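Local coordinates for lipid binding protein (Grifola frondosa, PDB 5H0Q) that binds lipid and probably recognises membrane domains that hold sphingomyelin together with cholesterol, at residues M29-V32 and A33-K37; E45-Q48 and A49-A53; K160-M163 and L164-D168. One frame throughout, in Å; residues are numbered along the deposited sequence.

Contact 1: residues M29-V32 and A33-K37; sequences MAKV and ALQRK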
loop_
_atom_site.group_PDB
_atom_site.type_symbol
_atom_site.label_atom_id
_atom_site.label_comp_id
_atom_site.label_asym_id
_atom_site.label_seq_id
_atom_site.Cartn_x
_atom_site.Cartn_y
_atom_site.Cartn_z
ATOM N N MET A 29 -19.752 -0.782 0.495
ATOM C CA MET A 29 -18.800 -0.345 1.507
ATOM C C MET A 29 -17.524 0.179 0.868
ATOM O O MET A 29 -16.911 1.129 1.375
ATOM C CB MET A 29 -18.505 -1.499 2.463
ATOM C CG MET A 29 -19.744 -1.944 3.194
ATOM S SD MET A 29 -19.405 -3.214 4.417
ATOM C CE MET A 29 -19.149 -4.610 3.393
ATOM N N ALA A 30 -17.132 -0.399 -0.263
ATOM C CA ALA A 30 -15.957 0.075 -0.981
ATOM C C ALA A 30 -16.189 1.466 -1.550
ATOM O O ALA A 30 -15.297 2.329 -1.505
ATOM C CB ALA A 30 -15.608 -0.926 -2.085
ATOM N N LYS A 31 -17.395 1.719 -2.064
ATOM C CA LYS A 31 -17.702 3.029 -2.628
ATOM C C LYS A 31 -17.607 4.104 -1.561
ATOM O O LYS A 31 -17.013 5.161 -1.782
ATOM C CB LYS A 31 -19.096 3.024 -3.246
ATOM C CG LYS A 31 -19.544 4.389 -3.776
ATOM C CD LYS A 31 -20.951 4.327 -4.345
ATOM C CE LYS A 31 -21.484 5.720 -4.652
ATOM N NZ LYS A 31 -22.862 5.694 -5.215
ATOM N N VAL A 32 -18.159 3.837 -0.381
ATOM C CA VAL A 32 -18.101 4.817 0.696
ATOM C C VAL A 32 -16.660 5.048 1.125
ATOM O O VAL A 32 -16.221 6.189 1.293
ATOM C CB VAL A 32 -18.998 4.355 1.859
ATOM C CG1 VAL A 32 -18.912 5.326 3.032
ATOM C CG2 VAL A 32 -20.418 4.304 1.389
ATOM N N ALA A 33 -15.877 3.983 1.255
ATOM C CA ALA A 33 -14.477 4.163 1.646
ATOM C C ALA A 33 -13.734 5.027 0.638
ATOM O O ALA A 33 -12.962 5.916 1.011
ATOM C CB ALA A 33 -13.781 2.809 1.802
ATOM N N LEU A 34 -13.937 4.775 -0.648
ATOM C CA LEU A 34 -13.267 5.598 -1.645
ATOM C C LEU A 34 -13.739 7.041 -1.551
ATOM O O LEU A 34 -12.949 7.978 -1.764
ATOM C CB LEU A 34 -13.498 4.997 -3.032
ATOM C CG LEU A 34 -12.571 5.393 -4.179
ATOM C CD1 LEU A 34 -11.138 5.108 -3.820
ATOM C CD2 LEU A 34 -12.954 4.647 -5.452
ATOM N N GLN A 35 -14.999 7.253 -1.157
ATOM C CA GLN A 35 -15.492 8.621 -0.985
ATOM C C GLN A 35 -14.866 9.302 0.229
ATOM O O GLN A 35 -14.677 10.527 0.218
ATOM C CB GLN A 35 -17.015 8.639 -0.840
ATOM C CG GLN A 35 -17.768 8.253 -2.092
ATOM C CD GLN A 35 -19.268 8.110 -1.872
ATOM O OE1 GLN A 35 -19.731 7.802 -0.770
ATOM N NE2 GLN A 35 -20.037 8.334 -2.931
ATOM N N ARG A 36 -14.572 8.548 1.285
ATOM C CA ARG A 36 -14.001 9.077 2.519
ATOM C C ARG A 36 -12.476 9.108 2.506
ATOM O O ARG A 36 -11.864 9.381 3.550
ATOM C CB ARG A 36 -14.475 8.253 3.718
ATOM C CG ARG A 36 -15.993 8.273 3.954
ATOM C CD ARG A 36 -16.400 9.457 4.829
ATOM N NE ARG A 36 -17.833 9.381 5.119
ATOM C CZ ARG A 36 -18.781 9.739 4.268
ATOM N NH1 ARG A 36 -18.452 10.225 3.079
ATOM N NH2 ARG A 36 -20.055 9.613 4.612
ATOM N N LYS A 37 -11.853 8.865 1.354
ATOM C CA LYS A 37 -10.398 8.755 1.315
ATOM C C LYS A 37 -9.726 9.980 1.921
ATOM O O LYS A 37 -8.707 9.863 2.602
ATOM C CB LYS A 37 -9.917 8.553 -0.120
ATOM C CG LYS A 37 -8.391 8.507 -0.267
ATOM C CD LYS A 37 -7.986 8.234 -1.698
ATOM C CE LYS A 37 -6.488 8.143 -1.867
ATOM N NZ LYS A 37 -5.807 9.473 -1.691
#
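K31 and Q35 meet one turn apart on the last turns of the alpha helix 26-35, where the amide of Q35 lies against the methylenes of K31. The lysine runs fully extended, with CG anti to the backbone N (chi1 176°), and the glutamine amide lies obliquely across it, Q35 NE2 coming 3.4 Å from K31 CE. Nearer the backbone, Q35 CG rests 3.2 Å from K31 O, the same carbonyl that accepts the Q35 N-H. Q35 OE1 is turned the other way, over the V32 backbone, 3.7 Å from V32 CA.

V32 is buried. Its side chain packs against Y11 and L12 of helix 9-13 and against Y18. A33 lies against A68 of strand 60-68, and its carbonyl is hydrogen-bonded to the Y66 hydroxyl.

The helix breaks at R36, the first residue with non-helical phi and psi, although R36 N still reaches V32 O at 2.9 Å. The R36 chain bends at chi2 (-87°), its NE hydrogen-bonded to the Y11 hydroxyl, while R36 CG sits 3.4 Å from V32 O.

Contact 2: residues E45-Q48 and A49-A53; sequences EKRQ and AELKA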
loop_
_atom_site.group_PDB
_atom_site.type_symbol
_atom_site.label_atom_id
_atom_site.label_comp_id
_atom_site.label_asym_id
_atom_site.label_seq_id
_atom_site.Cartn_x
_atom_site.Cartn_y
_atom_site.Cartn_z
ATOM N N GLU A 45 -0.581 11.626 5.801
ATOM C CA GLU A 45 0.495 12.469 5.280
ATOM C C GLU A 45 1.322 13.078 6.410
ATOM O O GLU A 45 2.547 13.146 6.315
ATOM C CB GLU A 45 -0.081 13.565 4.382
ATOM C CG GLU A 45 -0.799 13.027 3.165
ATOM C CD GLU A 45 -1.259 14.093 2.194
ATOM O OE1 GLU A 45 -1.103 15.296 2.486
ATOM O OE2 GLU A 45 -1.778 13.713 1.124
ATOM N N LYS A 46 0.682 13.488 7.502
ATOM C CA LYS A 46 1.442 13.992 8.647
ATOM C C LYS A 46 2.423 12.938 9.161
ATOM O O LYS A 46 3.554 13.262 9.544
ATOM C CB LYS A 46 0.483 14.429 9.754
ATOM C CG LYS A 46 1.134 15.019 10.978
ATOM C CD LYS A 46 0.094 15.253 12.056
ATOM C CE LYS A 46 0.688 16.003 13.240
ATOM N NZ LYS A 46 -0.326 16.260 14.295
ATOM N N ARG A 47 2.008 11.665 9.177
ATOM C CA ARG A 47 2.919 10.613 9.619
ATOM C C ARG A 47 4.046 10.395 8.614
ATOM O O ARG A 47 5.201 10.168 9.008
ATOM C CB ARG A 47 2.147 9.310 9.848
ATOM C CG ARG A 47 3.010 8.138 10.292
ATOM C CD ARG A 47 3.746 8.470 11.596
ATOM N NE ARG A 47 4.364 7.285 12.178
ATOM C CZ ARG A 47 5.322 7.318 13.100
ATOM N NH1 ARG A 47 5.789 8.468 13.548
ATOM N NH2 ARG A 47 5.825 6.189 13.568
ATOM N N GLN A 48 3.743 10.449 7.312
ATOM C CA GLN A 48 4.822 10.389 6.324
ATOM C C GLN A 48 5.848 11.489 6.583
ATOM O O GLN A 48 7.061 11.245 6.511
ATOM C CB GLN A 48 4.268 10.520 4.910
ATOM C CG GLN A 48 3.526 9.275 4.395
ATOM C CD GLN A 48 2.862 9.529 3.071
ATOM O OE1 GLN A 48 1.996 10.391 2.967
ATOM N NE2 GLN A 48 3.238 8.773 2.058
ATOM N N ALA A 49 5.384 12.708 6.882
ATOM C CA ALA A 49 6.311 13.808 7.116
ATOM C C ALA A 49 7.155 13.557 8.356
ATOM O O ALA A 49 8.360 13.838 8.349
ATOM C CB ALA A 49 5.534 15.119 7.243
ATOM N N GLU A 50 6.532 13.079 9.446
ATOM C CA GLU A 50 7.276 12.743 10.663
ATOM C C GLU A 50 8.406 11.777 10.356
ATOM O O GLU A 50 9.550 11.977 10.782
ATOM C CB GLU A 50 6.377 12.083 11.710
ATOM C CG GLU A 50 5.282 12.897 12.344
ATOM C CD GLU A 50 4.378 12.007 13.193
ATOM O OE1 GLU A 50 3.153 12.246 13.222
ATOM O OE2 GLU A 50 4.889 11.049 13.811
ATOM N N LEU A 51 8.061 10.665 9.696
ATOM C CA LEU A 51 9.046 9.636 9.377
ATOM C C LEU A 51 10.170 10.189 8.510
ATOM O O LEU A 51 11.339 9.845 8.707
ATOM C CB LEU A 51 8.370 8.442 8.677
ATOM C CG LEU A 51 7.428 7.634 9.565
ATOM C CD1 LEU A 51 6.658 6.619 8.717
ATOM C CD2 LEU A 51 8.206 6.935 10.665
ATOM N N LYS A 52 9.835 11.019 7.523
ATOM C CA LYS A 52 10.866 11.600 6.668
ATOM C C LYS A 52 11.770 12.528 7.462
ATOM O O LYS A 52 12.997 12.491 7.313
ATOM C CB LYS A 52 10.222 12.342 5.496
ATOM C CG LYS A 52 11.223 13.141 4.657
ATOM C CD LYS A 52 10.600 13.668 3.371
ATOM C CE LYS A 52 11.606 14.448 2.533
ATOM N NZ LYS A 52 11.074 14.768 1.181
ATOM N N ALA A 53 11.185 13.369 8.319
ATOM C CA ALA A 53 12.000 14.241 9.149
ATOM C C ALA A 53 12.902 13.429 10.068
ATOM O O ALA A 53 14.069 13.782 10.273
ATOM C CB ALA A 53 11.103 15.179 9.960
#
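R47 lays its guanidinium group over the end of L51, one turn further along helix 41-55. L51 CD2 sits 3.7 Å above the guanidinium plane, over its centre, so one flat face of the charged group is backed by a methyl. The arginine gets there by leaving the backbone with CG anti to N and then folding at chi2 (59°), which swings the rest of the chain along the helix toward L51.

The edge of the same group is used by E50. R47 NH1 donates to E50 OE2 at 2.7 Å, a short salt bridge but not a straight one, with an N-H...O angle of 140°. The carboxylate oxygen is met from above its own plane. The grip is a single bond, and the two planes stand 62° apart. The methylene R47 CD also lies 3.6 Å from E50 OE2. The two side chains cross at about a right angle, and E50 CG rests 3.3 Å from K46 O. K46 runs extended past the other carboxylate oxygen; K46 NZ and E50 OE1 are 5.4 Å apart, probably no more than a modest attraction.

On the buried side, Q48 hands its amide to the sheet beneath: NE2 hydrogen-bonds to the carbonyl of L62 and OE1 to R64. L51 touches V101, I103 and L62, and R47 also reaches V101, so the methyl under the guanidinium belongs to a side chain that packs on the sheet. This is the pattern of an amphipathic helix packed on a beta-sheet, with an i to i+3 salt bridge and an i to i+4 aliphatic-guanidinium contact at the boundary between buried and exposed faces.

Contact 3: residues K160-M163 and L164-D168; sequences KDYM and LHLLD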
loop_
_atom_site.group_PDB
_atom_site.type_symbol
_atom_site.label_atom_id
_atom_site.label_comp_id
_atom_site.label_asym_id
_atom_site.label_seq_id
_atom_site.Cartn_x
_atom_site.Cartn_y
_atom_site.Cartn_z
ATOM N N LYS A 160 10.896 -14.143 -5.594
ATOM C CA LYS A 160 11.504 -12.902 -5.115
ATOM C C LYS A 160 12.423 -12.314 -6.168
ATOM O O LYS A 160 12.419 -11.099 -6.400
ATOM C CB LYS A 160 12.281 -13.162 -3.828
ATOM C CG LYS A 160 11.421 -13.635 -2.676
ATOM C CD LYS A 160 12.256 -13.966 -1.445
ATOM C CE LYS A 160 11.379 -14.355 -0.266
ATOM N NZ LYS A 160 12.163 -14.765 0.925
ATOM N N ASP A 161 13.233 -13.159 -6.815
ATOM C CA ASP A 161 14.146 -12.649 -7.826
ATOM C C ASP A 161 13.380 -12.054 -8.993
ATOM O O ASP A 161 13.812 -11.055 -9.584
ATOM C CB ASP A 161 15.081 -13.760 -8.315
ATOM C CG ASP A 161 16.084 -14.182 -7.261
ATOM O OD1 ASP A 161 16.474 -13.334 -6.434
ATOM O OD2 ASP A 161 16.487 -15.361 -7.261
ATOM N N TYR A 162 12.244 -12.663 -9.350
ATOM C CA TYR A 162 11.475 -12.182 -10.493
ATOM C C TYR A 162 10.761 -10.876 -10.164
ATOM O O TYR A 162 10.740 -9.948 -10.983
ATOM C CB TYR A 162 10.463 -13.240 -10.933
ATOM C CG TYR A 162 9.612 -12.799 -12.098
ATOM C CD1 TYR A 162 10.173 -12.608 -13.352
ATOM C CD2 TYR A 162 8.249 -12.585 -11.954
ATOM C CE1 TYR A 162 9.399 -12.210 -14.434
ATOM C CE2 TYR A 162 7.468 -12.182 -13.031
ATOM C CZ TYR A 162 8.052 -11.998 -14.264
ATOM O OH TYR A 162 7.286 -11.598 -15.334
ATOM N N MET A 163 10.167 -10.781 -8.978
ATOM C CA MET A 163 9.522 -9.525 -8.594
ATOM C C MET A 163 10.528 -8.383 -8.517
ATOM O O MET A 163 10.233 -7.264 -8.947
ATOM C CB MET A 163 8.765 -9.707 -7.275
ATOM C CG MET A 163 7.643 -10.767 -7.386
ATOM S SD MET A 163 6.578 -10.519 -8.836
ATOM C CE MET A 163 5.971 -8.848 -8.536
ATOM N N LEU A 164 11.723 -8.641 -7.996
ATOM C CA LEU A 164 12.743 -7.595 -7.976
ATOM C C LEU A 164 13.135 -7.188 -9.393
ATOM O O LEU A 164 13.330 -6.000 -9.682
ATOM C CB LEU A 164 13.952 -8.074 -7.187
ATOM C CG LEU A 164 15.110 -7.092 -7.018
ATOM C CD1 LEU A 164 14.657 -5.789 -6.349
ATOM C CD2 LEU A 164 16.195 -7.762 -6.215
ATOM N N HIS A 165 13.215 -8.160 -10.307
ATOM C CA HIS A 165 13.497 -7.840 -11.702
ATOM C C HIS A 165 12.434 -6.921 -12.286
ATOM O O HIS A 165 12.752 -5.982 -13.022
ATOM C CB HIS A 165 13.585 -9.124 -12.536
ATOM C CG HIS A 165 13.590 -8.868 -14.010
ATOM N ND1 HIS A 165 12.613 -9.349 -14.855
ATOM C CD2 HIS A 165 14.438 -8.152 -14.785
ATOM C CE1 HIS A 165 12.868 -8.953 -16.089
ATOM N NE2 HIS A 165 13.973 -8.228 -16.074
ATOM N N LEU A 166 11.162 -7.182 -11.983
ATOM C CA LEU A 166 10.101 -6.286 -12.430
ATOM C C LEU A 166 10.265 -4.901 -11.821
ATOM O O LEU A 166 10.043 -3.888 -12.496
ATOM C CB LEU A 166 8.727 -6.870 -12.074
ATOM C CG LEU A 166 8.305 -8.137 -12.835
ATOM C CD1 LEU A 166 6.927 -8.583 -12.330
ATOM C CD2 LEU A 166 8.306 -7.879 -14.339
ATOM N N LEU A 167 10.676 -4.839 -10.551
ATOM C CA LEU A 167 10.857 -3.546 -9.897
ATOM C C LEU A 167 12.023 -2.776 -10.496
ATOM O O LEU A 167 11.944 -1.549 -10.646
ATOM C CB LEU A 167 11.048 -3.746 -8.394
ATOM C CG LEU A 167 9.754 -4.035 -7.624
ATOM C CD1 LEU A 167 10.026 -4.542 -6.204
ATOM C CD2 LEU A 167 8.838 -2.797 -7.580
ATOM N N ASP A 168 13.112 -3.473 -10.846
ATOM C CA ASP A 168 14.296 -2.795 -11.368
ATOM C C ASP A 168 14.091 -2.309 -12.789
ATOM O O ASP A 168 14.682 -1.293 -13.185
ATOM C CB ASP A 168 15.514 -3.720 -11.324
ATOM C CG ASP A 168 16.028 -3.940 -9.918
ATOM O OD1 ASP A 168 16.912 -4.803 -9.737
ATOM O OD2 ASP A 168 15.541 -3.251 -8.996
#
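Four successive i to i+4 hydrogen bonds carry the backbone through the helix that starts at K160, from L164 N to K160 O through to L167 N on M163 O at 2.9 Å.

On this frame Y162 and L166 make the main side-chain contact. With the first torsion of the tyrosine trans (chi1 179°), the ring stands out from the helix with a slight lean toward the next turn, and L166 settles over one face of it. L166 CG stands 4.1 Å above the ring plane, displaced toward the rim rather than centred. The closest approach between the two side chains is L166 CD1 to Y162 CE2 at 3.7 Å, and the second methyl, L166 CD2, lies 4.0 Å from Y162 OH. Both methyls lie on the same face, toward the hydroxyl end of the ring.

L166 CD1 is shared. M163, bent at chi2 (-49°) and again at chi3, curls its thioether back so that M163 CE comes 3.9 Å from the same methyl. The outer tyrosine and the buried methionine thus touch L166 from two directions.

Helix 160-169 packs on strands 126-134 and 143-150 of the five-stranded antiparallel sheet: M163 and L167 press on L145 of strand 143-150, M163 also reaches F129, and W154 and W155 of the preceding short helix close in on M163. L164 turns to another flank, where it meets F81 and R82.

H165 lies on the exposed side, its CB 3.3 Å from Y162 O.

Overall arrangement
All three contacts are single-helix, local packing on helices laid against the beta-sheets, each partly buried, with V32, Q48 and M163 buried and K31, E50 and H165 exposed. Contacts 1 and 2 lie on consecutive helices, 26-35 and 41-55, which share strand 60-68 as a support; their nearest atoms are about 6 Å apart. Contact 3 sits on the other sheet, across the chain's centre from contact 1, their centres about 32 Å apart. Their chemistry differs: contact 1 is a lysine-glutamine crossing near a helix end, contact 2 alone carries a salt bridge between its segments, and contact 3 is held by an aromatic ring, a thioether and a leucine.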